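Local coordinates for glycoside hydrolase family protein (PDB 6Q2F) that probably hydrolyses terminal alpha-L-rhamnose units from glycosylated substrates, as an alpha-L-rhamnosidase of the glycoside hydrolases, at residues T568-A573 with L578-E583. Sequence-based numbering, arbitrary orientation.
With NA (sodium ion), chain B.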
loop_
_atom_site.group_PDB
_atom_site.type_symbol
_atom_site.label_atom_id
_atom_site.label_comp_id
_atom_site.label_asym_id
_atom_site.label_seq_id
_atom_site.Cartn_x
_atom_site.Cartn_y
_atom_site.Cartn_z
ATOM N N THR A 568 -7.852 -2.962 -18.116
ATOM C CA THR A 568 -9.254 -3.181 -18.482
ATOM C C THR A 568 -10.196 -2.419 -17.553
ATOM O O THR A 568 -11.190 -1.832 -18.000
ATOM C CB THR A 568 -9.565 -4.673 -18.443
ATOM O OG1 THR A 568 -8.567 -5.376 -19.185
ATOM C CG2 THR A 568 -10.929 -4.957 -19.037
ATOM N N VAL A 569 -9.891 -2.404 -16.255
ATOM C CA VAL A 569 -10.738 -1.682 -15.311
ATOM C C VAL A 569 -10.803 -0.214 -15.701
ATOM O O VAL A 569 -11.886 0.384 -15.775
ATOM C CB VAL A 569 -10.218 -1.864 -13.876
ATOM C CG1 VAL A 569 -10.849 -0.838 -12.979
ATOM C CG2 VAL A 569 -10.535 -3.273 -13.363
ATOM N N ALA A 570 -9.639 0.369 -16.028
ATOM C CA ALA A 570 -9.606 1.778 -16.407
ATOM C C ALA A 570 -10.331 1.999 -17.724
ATOM O O ALA A 570 -11.056 2.982 -17.883
ATOM C CB ALA A 570 -8.156 2.284 -16.491
ATOM N N ASP A 571 -10.153 1.086 -18.682
ATOM C CA ASP A 571 -10.844 1.212 -19.968
ATOM C C ASP A 571 -12.354 1.215 -19.783
ATOM O O ASP A 571 -13.062 2.070 -20.321
ATOM C CB ASP A 571 -10.436 0.069 -20.901
ATOM C CG ASP A 571 -9.012 0.188 -21.383
ATOM O OD1 ASP A 571 -8.390 1.234 -21.099
ATOM O OD2 ASP A 571 -8.530 -0.766 -22.044
ATOM N N VAL A 572 -12.859 0.237 -19.031
ATOM C CA VAL A 572 -14.302 0.123 -18.825
ATOM C C VAL A 572 -14.830 1.329 -18.063
ATOM O O VAL A 572 -15.883 1.873 -18.394
ATOM C CB VAL A 572 -14.635 -1.189 -18.100
ATOM C CG1 VAL A 572 -16.123 -1.229 -17.758
ATOM C CG2 VAL A 572 -14.237 -2.368 -18.986
ATOM N N ALA A 573 -14.104 1.769 -17.034
ATOM C CA ALA A 573 -14.515 2.969 -16.311
ATOM C C ALA A 573 -14.608 4.155 -17.252
ATOM O O ALA A 573 -15.603 4.889 -17.256
ATOM C CB ALA A 573 -13.536 3.264 -15.175
ATOM N N LEU A 578 -16.379 7.272 -16.028
ATOM C CA LEU A 578 -15.928 7.169 -14.651
ATOM C C LEU A 578 -14.411 7.340 -14.580
ATOM O O LEU A 578 -13.684 6.979 -15.510
ATOM C CB LEU A 578 -16.317 5.811 -14.060
ATOM C CG LEU A 578 -17.824 5.502 -13.963
ATOM C CD1 LEU A 578 -18.075 4.023 -13.652
ATOM C CD2 LEU A 578 -18.452 6.360 -12.862
ATOM N N LYS A 579 -13.940 7.884 -13.457
ATOM C CA LYS A 579 -12.520 7.870 -13.124
ATOM C C LYS A 579 -12.215 6.690 -12.212
ATOM O O LYS A 579 -13.103 6.111 -11.588
ATOM C CB LYS A 579 -12.105 9.175 -12.443
ATOM C CG LYS A 579 -12.419 10.423 -13.217
ATOM C CD LYS A 579 -12.059 11.674 -12.414
ATOM C CE LYS A 579 -12.726 12.927 -12.988
ATOM N NZ LYS A 579 -14.182 13.030 -12.617
ATOM N N VAL A 580 -10.936 6.332 -12.145
ATOM C CA VAL A 580 -10.475 5.218 -11.311
ATOM C C VAL A 580 -9.489 5.745 -10.278
ATOM O O VAL A 580 -8.448 6.311 -10.644
ATOM C CB VAL A 580 -9.833 4.108 -12.145
ATOM C CG1 VAL A 580 -9.418 2.932 -11.252
ATOM C CG2 VAL A 580 -10.798 3.669 -13.183
ATOM N N TYR A 581 -9.836 5.583 -9.000
ATOM C CA TYR A 581 -8.876 5.599 -7.901
ATOM C C TYR A 581 -8.262 4.208 -7.786
ATOM O O TYR A 581 -8.988 3.219 -7.646
ATOM C CB TYR A 581 -9.556 5.957 -6.586
ATOM C CG TYR A 581 -9.972 7.388 -6.441
ATOM C CD1 TYR A 581 -11.152 7.845 -6.991
ATOM C CD2 TYR A 581 -9.193 8.278 -5.703
ATOM C CE1 TYR A 581 -11.525 9.161 -6.848
ATOM C CE2 TYR A 581 -9.564 9.570 -5.528
ATOM C CZ TYR A 581 -10.723 10.020 -6.096
ATOM O OH TYR A 581 -11.067 11.331 -5.930
ATOM N N GLY A 582 -6.936 4.123 -7.819
ATOM C CA GLY A 582 -6.331 2.804 -7.929
ATOM C C GLY A 582 -5.232 2.557 -6.913
ATOM O O GLY A 582 -4.142 3.129 -7.005
ATOM N N GLU A 583 -5.517 1.689 -5.948
ATOM C CA GLU A 583 -4.492 1.214 -5.040
ATOM C C GLU A 583 -3.816 0.013 -5.676
ATOM O O GLU A 583 -4.229 -0.474 -6.726
ATOM C CB GLU A 583 -5.087 0.848 -3.676
ATOM C CG GLU A 583 -5.659 1.996 -2.914
ATOM C CD GLU A 583 -6.003 1.632 -1.456
ATOM O OE1 GLU A 583 -5.896 0.445 -1.076
ATOM O OE2 GLU A 583 -6.377 2.549 -0.705
HETATM NA NA NA B . -6.174 -0.549 1.134
#
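V580 meets A573 through one methyl: its CG2 lies 3.4 Å from A573 CB, tighter than ordinary van der Waals contact. Standing anti to its own carbonyl carbon, that branch also comes within 3.9 Å of A570 CA, while the other branch, CG1, is 4.4 Å from V569 CG1. V580 thus faces three helix residues spanning one turn. A573 CB also lies 3.9 Å from L578 CB, and beside this pair a backbone bond spanning five residues closes the connection from helix to strand: L578 N donates to A573 O over 2.8 Å at 160°, approaching from above the carbonyl plane.

The 568-573 part of helix 543-575 and strand 579-582 run nearly antiparallel, 152° between their directions; the helix leads into the next strand of a closed ring of eight parallel strands, a (beta/alpha)8, or TIM, barrel. Strands 497-502 and 604-610 flank the strand, and D603 accepts a bond from V580 N. Side chains of V569 and A573 also touch strand 497-502, so the helix covers two neighbouring strands. Three residues on from V580, E583 OE1 binds the sodium ion at 2.4 Å, with D503, S504, E586 and E644 completing the site. Methyl contacts and one backbone bond thus make up the helix-strand contact, without the metal-binding carboxylate.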